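Local coordinates for periplasmic sugar-binding domain protein (PDB 3H75), which probably binds a carbohydrate in the periplasm, as a two-domain member of the bacterial solute-binding protein 2 family, at residues A[11-16]-A[41-46]; A[127-132]-A[255-260]. All coordinates share one frame; numbering follows the deposited sequence.

Following the chain from the N terminus, contact 1 comes first: it closes the loop that runs through helix 17-33 and strand 36-41, so that the turns after two adjacent strands of the first parallel sheet, 5-10 and 36-41, are held together. Contact 2 opens only after contact 1 has closed, and the two neither nest nor cross. It spans 122 intervening residues, bringing helix 122-137 against strand 257-260 and thereby tying the start of the second domain to a late strand of its mixed sheet. The centres of the contacts lie 26 Å apart, on opposite sides of the centre of the chain, and their nearest atoms are about 13 Å from each other.

Contact 1 of 2, residues A[11-16]-A[41-46]; sequences PGNSTE and YAERDP. With SO4 (sulfate ion), chain B.
Glu16 and Arg44 meet side-on: NE of Arg44 binds OE1 of Glu16 at 2.9 Å, and its NH2 binds OE2 at 2.7 Å. Both oxygens offer their syn lone pairs. The flat groups are turned 31° against each other, so that OE2 lies in the guanidinium plane while OE1 is tilted out of it. With CG anti to the backbone N (chi1 -177°) and an extended chain beyond, Glu16 carries its carboxylate back to its own loop, where the anti lone pair of OE1 takes Asn13 N at 3.0 Å. Having no side chain, Gly12 lets this carboxylate come close.

Glu43 grips Ser14 twice, OE2 accepting from Ser14 OG at 2.7 Å and OE1 from Ser14 N on the syn side, out of the carboxylate plane. Ser14 CA sits over one face of the Tyr41 ring in a CH-pi contact, 3.7 Å from the centroid and almost on the ring normal; the tyrosine hydroxyl bonds Ser23. Weak backbone bonds, Arg44 N to Pro11 O and Glu43 N to Gly12 O, join the loops, which follow the C-terminal ends of adjacent parallel strands 5-10 and 36-41 and lead into helices, as in a Rossmann-like domain.

The adjacent NH1/NH2 edge of the guanidinium holds a sulfate, probably from the crystallisation liquor, Arg44 NH1 reaching its O4 at 2.9 Å and NH2, shared with Glu16, its O2; Trp19 binds it too. Held on two neighbouring edges by carboxylate and sulfate, the guanidinium has its rotation fixed, and Glu16 probably offsets part of its charge.

Contact 2 of 2, residues A[127-132]-A[255-260]; sequences YRMLKE and LSVLEA
Val257 and Glu132 make the closest approach between residues 127-132 and 255-260, with CG2 of Val257 3.5 Å from CB of Glu132. CG1 of the valine comes to the same methylene at 4.0 Å, so both branches of the short side chain bear on the root of the glutamate. A compact beta-branched residue suits an extended strand and packs against the aliphatic root of Glu132, which the helix turns toward it. The next step along the strand on this face is Glu259, whose CG packs 3.6 Å from CG of Met129, the two chains crossing obliquely. Met129, modelled as selenomethionine, also comes within 4.4 Å of Val257, measured from its CG to CG1 of the valine. At the other end of Glu259, OE2 lies 3.6 Å from CB of Arg128.

These meetings are apolar or between carbon and oxygen; the charged atoms stay apart. Arg128 leaves the helix with CG anti to its carbonyl carbon (chi1 -71°) and then bends at chi2, which takes the guanidinium away from the strand to a salt bridge with Glu124. Its NE remains 6.8 Å from OE2 of Glu259, too far for a direct ion pair. One guanidinium face is covered by Tyr127, whose CE2 sits over its centre at 3.9 Å.

The axes of helix 127-132 and strand 257-260 run nearly antiparallel, at 159°, 8.9 Å apart at closest approach, as a helix layered on a sheet. Met129 also packs on Ser238 and Val240 of the neighbouring parallel strand 236-240. Leu130 faces helix 158-173, whereas Leu258 lies on the opposite face of the sheet, against helix 244-252, completing the helix-sheet-helix sandwich of this alpha/beta domain.

Contact 1 of 2, residues A[11-16]-A[41-46]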
ATOM      1  N   PRO A  11      -2.853   9.561  -5.851  1.00  4.85           N
ATOM      2  CA  PRO A  11      -1.524   9.971  -6.324  1.00  6.24           C
ATOM      3  C   PRO A  11      -0.956   9.232  -7.533  1.00  7.43           C
ATOM      4  O   PRO A  11      -0.022   9.719  -8.181  1.00  8.21           O
ATOM      5  CB  PRO A  11      -0.646   9.779  -5.088  1.00  7.54           C
ATOM      6  CG  PRO A  11      -1.272   8.577  -4.421  1.00  8.67           C
ATOM      7  CD  PRO A  11      -2.766   8.805  -4.583  1.00  6.15           C
ATOM      8  N   GLY A  12      -1.512   8.068  -7.845  1.00  8.00           N
ATOM      9  CA  GLY A  12      -0.962   7.298  -8.947  1.00  7.04           C
ATOM     10  C   GLY A  12      -1.428   7.639 -10.345  1.00  6.55           C
ATOM     11  O   GLY A  12      -2.119   8.631 -10.564  1.00  6.86           O
ATOM     12  N   ASN A  13      -1.014   6.814 -11.300  1.00  7.61           N
ATOM     13  CA  ASN A  13      -1.430   6.984 -12.684  1.00  7.96           C
ATOM     14  C   ASN A  13      -2.766   6.264 -12.836  1.00  8.70           C
ATOM     15  O   ASN A  13      -3.057   5.310 -12.104  1.00  8.90           O
ATOM     16  CB  ASN A  13      -0.405   6.374 -13.646  1.00  7.76           C
ATOM     17  CG  ASN A  13       0.907   7.132 -13.661  1.00  7.93           C
ATOM     18  OD1 ASN A  13       0.928   8.365 -13.611  1.00  9.69           O
ATOM     19  ND2 ASN A  13       2.012   6.400 -13.742  1.00 10.96           N
ATOM     20  N   SER A  14      -3.583   6.717 -13.782  1.00  8.10           N
ATOM     21  CA  SER A  14      -4.888   6.108 -14.002  1.00  8.99           C
ATOM     22  C   SER A  14      -4.779   4.722 -14.630  1.00  8.56           C
ATOM     23  O   SER A  14      -5.788   4.053 -14.850  1.00 10.14           O
ATOM     24  CB  SER A  14      -5.768   7.030 -14.859  1.00 10.24           C
ATOM     25  OG  SER A  14      -5.064   7.542 -15.978  1.00 10.92           O
ATOM     26  N   THR A  15      -3.548   4.296 -14.898  1.00  8.83           N
ATOM     27  CA  THR A  15      -3.278   2.979 -15.472  1.00 11.47           C
ATOM     28  C   THR A  15      -2.344   2.199 -14.549  1.00 10.80           C
ATOM     29  O   THR A  15      -1.891   1.107 -14.893  1.00 12.25           O
ATOM     30  CB  THR A  15      -2.607   3.092 -16.858  1.00 14.66           C
ATOM     31  OG1 THR A  15      -1.446   3.927 -16.765  1.00 18.06           O
ATOM     32  CG2 THR A  15      -3.571   3.692 -17.867  1.00 16.70           C
ATOM     33  N   GLU A  16      -2.059   2.765 -13.377  1.00  8.41           N
ATOM     34  CA  GLU A  16      -1.167   2.120 -12.412  1.00  7.76           C
ATOM     35  C   GLU A  16      -1.945   1.050 -11.651  1.00  7.26           C
ATOM     36  O   GLU A  16      -2.860   1.358 -10.888  1.00  7.51           O
ATOM     37  CB  GLU A  16      -0.604   3.169 -11.455  1.00  6.69           C
ATOM     38  CG  GLU A  16       0.402   2.622 -10.457  1.00  8.86           C
ATOM     39  CD  GLU A  16       1.097   3.715  -9.670  1.00 11.12           C
ATOM     40  OE1 GLU A  16       0.903   4.908  -9.990  1.00  9.00           O
ATOM     41  OE2 GLU A  16       1.843   3.379  -8.733  1.00 10.73           O
ATOM     42  N   TYR A  41      -7.044  11.575 -10.360  1.00  6.48           N
ATOM     43  CA  TYR A  41      -5.688  11.041 -10.439  1.00  6.97           C
ATOM     44  C   TYR A  41      -4.645  12.137 -10.638  1.00  6.98           C
ATOM     45  O   TYR A  41      -4.842  13.054 -11.431  1.00  7.54           O
ATOM     46  CB  TYR A  41      -5.579  10.042 -11.598  1.00  7.46           C
ATOM     47  CG  TYR A  41      -6.147   8.675 -11.291  1.00  8.46           C
ATOM     48  CD1 TYR A  41      -5.386   7.724 -10.616  1.00  8.22           C
ATOM     49  CD2 TYR A  41      -7.445   8.332 -11.677  1.00  9.35           C
ATOM     50  CE1 TYR A  41      -5.900   6.460 -10.334  1.00 10.35           C
ATOM     51  CE2 TYR A  41      -7.969   7.072 -11.401  1.00 10.40           C
ATOM     52  CZ  TYR A  41      -7.186   6.141 -10.730  1.00  9.67           C
ATOM     53  OH  TYR A  41      -7.683   4.883 -10.469  1.00  9.49           O
ATOM     54  N   ALA A  42      -3.524  12.026  -9.931  1.00  6.22           N
ATOM     55  CA  ALA A  42      -2.452  13.004 -10.073  1.00  8.04           C
ATOM     56  C   ALA A  42      -1.545  12.640 -11.243  1.00  7.29           C
ATOM     57  O   ALA A  42      -0.769  13.466 -11.709  1.00  7.16           O
ATOM     58  CB  ALA A  42      -1.627  13.060  -8.797  1.00  8.25           C
ATOM     59  N   GLU A  43      -1.661  11.399 -11.711  1.00  7.90           N
ATOM     60  CA  GLU A  43      -0.823  10.874 -12.786  1.00  7.70           C
ATOM     61  C   GLU A  43       0.644  11.027 -12.374  1.00  7.96           C
ATOM     62  O   GLU A  43       1.510  11.461 -13.144  1.00  7.85           O
ATOM     63  CB  GLU A  43      -1.121  11.575 -14.126  1.00  7.72           C
ATOM     64  CG  GLU A  43      -2.597  11.513 -14.562  1.00  8.83           C
ATOM     65  CD  GLU A  43      -3.121  10.106 -14.838  1.00  9.91           C
ATOM     66  OE1 GLU A  43      -2.352   9.129 -14.733  1.00 10.65           O
ATOM     67  OE2 GLU A  43      -4.323   9.983 -15.168  1.00  9.40           O
ATOM     68  N   ARG A  44       0.888  10.671 -11.118  1.00  7.83           N
ATOM     69  CA  ARG A  44       2.208  10.678 -10.504  1.00  8.55           C
ATOM     70  C   ARG A  44       2.987  11.985 -10.414  1.00  9.87           C
ATOM     71  O   ARG A  44       4.219  11.985 -10.418  1.00 12.54           O
ATOM     72  CB  ARG A  44       3.070   9.586 -11.146  1.00  8.28           C
ATOM     73  CG  ARG A  44       2.733   8.167 -10.650  1.00  8.48           C
ATOM     74  CD  ARG A  44       2.971   8.069  -9.150  1.00  7.79           C
ATOM     75  NE  ARG A  44       2.690   6.745  -8.590  1.00  7.30           N
ATOM     76  CZ  ARG A  44       2.845   6.455  -7.301  1.00  7.37           C
ATOM     77  NH1 ARG A  44       3.269   7.393  -6.462  1.00  7.78           N
ATOM     78  NH2 ARG A  44       2.582   5.232  -6.852  1.00  7.52           N
ATOM     79  N   ASP A  45       2.270  13.100 -10.339  1.00 10.22           N
ATOM     80  CA  ASP A  45       2.904  14.404 -10.163  1.00 11.45           C
ATOM     81  C   ASP A  45       2.176  15.000  -8.965  1.00 11.94           C
ATOM     82  O   ASP A  45       1.035  15.448  -9.085  1.00 10.08           O
ATOM     83  CB  ASP A  45       2.706  15.305 -11.384  1.00 13.14           C
ATOM     84  CG  ASP A  45       3.403  16.649 -11.228  1.00 17.30           C
ATOM     85  OD1 ASP A  45       3.724  17.015 -10.080  1.00 16.19           O
ATOM     86  OD2 ASP A  45       3.625  17.342 -12.244  1.00 20.24           O
ATOM     87  N   PRO A  46       2.815  14.995  -7.784  1.00 12.68           N
ATOM     88  CA  PRO A  46       2.189  15.540  -6.574  1.00 13.18           C
ATOM     89  C   PRO A  46       1.667  16.963  -6.713  1.00 12.78           C
ATOM     90  O   PRO A  46       0.716  17.352  -6.035  1.00 10.86           O
ATOM     91  CB  PRO A  46       3.298  15.426  -5.536  1.00 14.76           C
ATOM     92  CG  PRO A  46       4.011  14.192  -5.967  1.00 13.37           C
ATOM     93  CD  PRO A  46       4.120  14.394  -7.464  1.00 14.49           C
TER
HETATM   94  S   SO4 B 400       2.682   6.094  -3.072  1.00 13.24           S
HETATM   95  O1  SO4 B 400       3.201   5.405  -1.871  1.00 12.62           O
HETATM   96  O2  SO4 B 400       2.192   5.089  -4.026  1.00 10.26           O
HETATM   97  O3  SO4 B 400       1.577   6.970  -2.654  1.00 11.85           O
HETATM   98  O4  SO4 B 400       3.768   6.889  -3.686  1.00 11.55           O

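Contact 2 of 2, residues A[127-132]-A[255-260]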
ATOM      1  N   TYR A 127       9.400  -5.246   7.355  1.00  7.40           N
ATOM      2  CA  TYR A 127      10.089  -6.117   8.300  1.00  6.52           C
ATOM      3  C   TYR A 127       9.826  -7.582   7.950  1.00  6.41           C
ATOM      4  O   TYR A 127      10.753  -8.380   7.797  1.00  7.22           O
ATOM      5  CB  TYR A 127       9.574  -5.818   9.708  1.00  7.45           C
ATOM      6  CG  TYR A 127      10.126  -6.699  10.802  1.00 10.10           C
ATOM      7  CD1 TYR A 127      11.452  -6.584  11.216  1.00  9.92           C
ATOM      8  CD2 TYR A 127       9.308  -7.621  11.456  1.00 11.31           C
ATOM      9  CE1 TYR A 127      11.949  -7.360  12.257  1.00 13.67           C
ATOM     10  CE2 TYR A 127       9.796  -8.404  12.501  1.00 13.30           C
ATOM     11  CZ  TYR A 127      11.117  -8.266  12.895  1.00 15.10           C
ATOM     12  OH  TYR A 127      11.612  -9.045  13.918  1.00 16.78           O
ATOM     13  N   ARG A 128       8.552  -7.929   7.811  1.00  6.72           N
ATOM     14  CA  ARG A 128       8.169  -9.302   7.510  1.00  8.87           C
ATOM     15  C   ARG A 128       8.731  -9.810   6.193  1.00  8.78           C
ATOM     16  O   ARG A 128       9.051 -10.988   6.079  1.00 10.11           O
ATOM     17  CB  ARG A 128       6.643  -9.437   7.533  1.00 11.41           C
ATOM     18  CG  ARG A 128       6.056  -9.352   8.943  1.00 16.82           C
ATOM     19  CD  ARG A 128       6.542 -10.511   9.808  1.00 18.63           C
ATOM     20  NE  ARG A 128       6.336 -10.265  11.233  1.00 23.38           N
ATOM     21  CZ  ARG A 128       6.892 -10.987  12.201  1.00 25.23           C
ATOM     22  NH1 ARG A 128       7.690 -12.004  11.897  1.00 27.87           N
ATOM     23  NH2 ARG A 128       6.660 -10.688  13.472  1.00 28.60           N
HETATM   24  N   MSE A 129       8.871  -8.940   5.197  1.00  7.72           N
HETATM   25  CA  MSE A 129       9.419  -9.415   3.932  1.00  8.03           C
HETATM   26  C   MSE A 129      10.813  -9.989   4.091  1.00  8.18           C
HETATM   27  O   MSE A 129      11.104 -11.053   3.551  1.00  8.01           O
HETATM   28  CB  MSE A 129       9.445  -8.315   2.875  1.00  8.12           C
HETATM   29  CG  MSE A 129       8.082  -8.036   2.250  1.00  8.00           C
HETATM   30 SE   MSE A 129       8.221  -6.971   0.632  1.00 15.86          SE
HETATM   31  CE  MSE A 129       8.671  -5.256   1.445  1.00  8.71           C
ATOM     32  N   LEU A 130      11.683  -9.308   4.830  1.00  7.45           N
ATOM     33  CA  LEU A 130      13.028  -9.838   4.997  1.00  7.72           C
ATOM     34  C   LEU A 130      13.002 -11.101   5.850  1.00  8.94           C
ATOM     35  O   LEU A 130      13.685 -12.068   5.526  1.00  8.55           O
ATOM     36  CB  LEU A 130      13.974  -8.807   5.621  1.00 10.01           C
ATOM     37  CG  LEU A 130      15.436  -9.281   5.593  1.00 10.12           C
ATOM     38  CD1 LEU A 130      15.868  -9.510   4.152  1.00 14.51           C
ATOM     39  CD2 LEU A 130      16.334  -8.265   6.258  1.00 12.90           C
ATOM     40  N   LYS A 131      12.221 -11.097   6.931  1.00  8.86           N
ATOM     41  CA  LYS A 131      12.150 -12.283   7.789  1.00 11.00           C
ATOM     42  C   LYS A 131      11.662 -13.495   6.997  1.00 10.49           C
ATOM     43  O   LYS A 131      12.194 -14.597   7.151  1.00 10.08           O
ATOM     44  CB  LYS A 131      11.229 -12.036   8.989  1.00 12.78           C
ATOM     45  CG  LYS A 131      11.838 -11.127  10.039  1.00 17.91           C
ATOM     46  CD  LYS A 131      10.996 -11.082  11.306  1.00 22.43           C
ATOM     47  CE  LYS A 131      10.987 -12.407  12.048  1.00 23.26           C
ATOM     48  NZ  LYS A 131      12.311 -12.753  12.633  1.00 24.36           N
ATOM     49  N   GLU A 132      10.662 -13.286   6.143  1.00 11.00           N
ATOM     50  CA  GLU A 132      10.117 -14.363   5.322  1.00 10.51           C
ATOM     51  C   GLU A 132      11.136 -14.857   4.301  1.00  9.74           C
ATOM     52  O   GLU A 132      11.278 -16.064   4.086  1.00 10.59           O
ATOM     53  CB  GLU A 132       8.854 -13.888   4.600  1.00 14.36           C
ATOM     54  CG  GLU A 132       7.615 -13.860   5.473  1.00 20.79           C
ATOM     55  CD  GLU A 132       7.140 -15.256   5.819  1.00 26.76           C
ATOM     56  OE1 GLU A 132       6.700 -15.975   4.897  1.00 29.70           O
ATOM     57  OE2 GLU A 132       7.218 -15.635   7.006  1.00 30.52           O
ATOM     58  N   LEU A 255       8.089 -15.879  -7.268  1.00 11.32           N
ATOM     59  CA  LEU A 255       8.124 -14.752  -6.338  1.00  9.86           C
ATOM     60  C   LEU A 255       7.932 -15.466  -5.005  1.00  9.73           C
ATOM     61  O   LEU A 255       6.977 -16.224  -4.844  1.00 10.75           O
ATOM     62  CB  LEU A 255       6.965 -13.788  -6.615  1.00  9.43           C
ATOM     63  CG  LEU A 255       6.787 -12.606  -5.653  1.00  7.92           C
ATOM     64  CD1 LEU A 255       8.066 -11.794  -5.572  1.00  7.43           C
ATOM     65  CD2 LEU A 255       5.627 -11.735  -6.134  1.00  9.28           C
ATOM     66  N   SER A 256       8.831 -15.229  -4.054  1.00  8.83           N
ATOM     67  CA  SER A 256       8.777 -15.927  -2.771  1.00  9.15           C
ATOM     68  C   SER A 256       7.882 -15.362  -1.688  1.00  9.45           C
ATOM     69  O   SER A 256       7.314 -16.117  -0.896  1.00  9.85           O
ATOM     70  CB  SER A 256      10.194 -16.085  -2.212  1.00 10.33           C
ATOM     71  OG  SER A 256      10.966 -16.928  -3.051  1.00 12.53           O
ATOM     72  N   VAL A 257       7.766 -14.042  -1.641  1.00  8.81           N
ATOM     73  CA  VAL A 257       6.942 -13.385  -0.634  1.00  7.97           C
ATOM     74  C   VAL A 257       6.169 -12.240  -1.273  1.00  7.13           C
ATOM     75  O   VAL A 257       6.737 -11.452  -2.024  1.00  7.88           O
ATOM     76  CB  VAL A 257       7.812 -12.788   0.498  1.00  9.05           C
ATOM     77  CG1 VAL A 257       6.915 -12.183   1.571  1.00 10.94           C
ATOM     78  CG2 VAL A 257       8.718 -13.864   1.092  1.00 11.18           C
ATOM     79  N   LEU A 258       4.875 -12.152  -0.978  1.00  6.55           N
ATOM     80  CA  LEU A 258       4.058 -11.070  -1.518  1.00  6.97           C
ATOM     81  C   LEU A 258       3.136 -10.567  -0.423  1.00  7.56           C
ATOM     82  O   LEU A 258       2.194 -11.259  -0.026  1.00  8.13           O
ATOM     83  CB  LEU A 258       3.239 -11.547  -2.727  1.00  8.18           C
ATOM     84  CG  LEU A 258       2.388 -10.486  -3.442  1.00  6.83           C
ATOM     85  CD1 LEU A 258       3.265  -9.317  -3.907  1.00  7.19           C
ATOM     86  CD2 LEU A 258       1.683 -11.132  -4.628  1.00  8.42           C
ATOM     87  N   GLU A 259       3.440  -9.378   0.093  1.00  6.54           N
ATOM     88  CA  GLU A 259       2.633  -8.754   1.140  1.00  7.95           C
ATOM     89  C   GLU A 259       1.499  -8.009   0.454  1.00  7.85           C
ATOM     90  O   GLU A 259       1.735  -7.169  -0.415  1.00  9.12           O
ATOM     91  CB  GLU A 259       3.467  -7.757   1.950  1.00  7.15           C
ATOM     92  CG  GLU A 259       4.504  -8.377   2.878  1.00 11.23           C
ATOM     93  CD  GLU A 259       3.882  -9.030   4.095  1.00 15.39           C
ATOM     94  OE1 GLU A 259       2.790  -8.592   4.512  1.00 17.16           O
ATOM     95  OE2 GLU A 259       4.495  -9.971   4.644  1.00 18.69           O
ATOM     96  N   ALA A 260       0.263  -8.303   0.842  1.00  9.11           N
ATOM     97  CA  ALA A 260      -0.872  -7.643   0.212  1.00  8.33           C
ATOM     98  C   ALA A 260      -1.977  -7.353   1.204  1.00  8.80           C
ATOM     99  O   ALA A 260      -1.999  -7.911   2.299  1.00  8.09           O
ATOM    100  CB  ALA A 260      -1.413  -8.507  -0.925  1.00  9.80           C
TER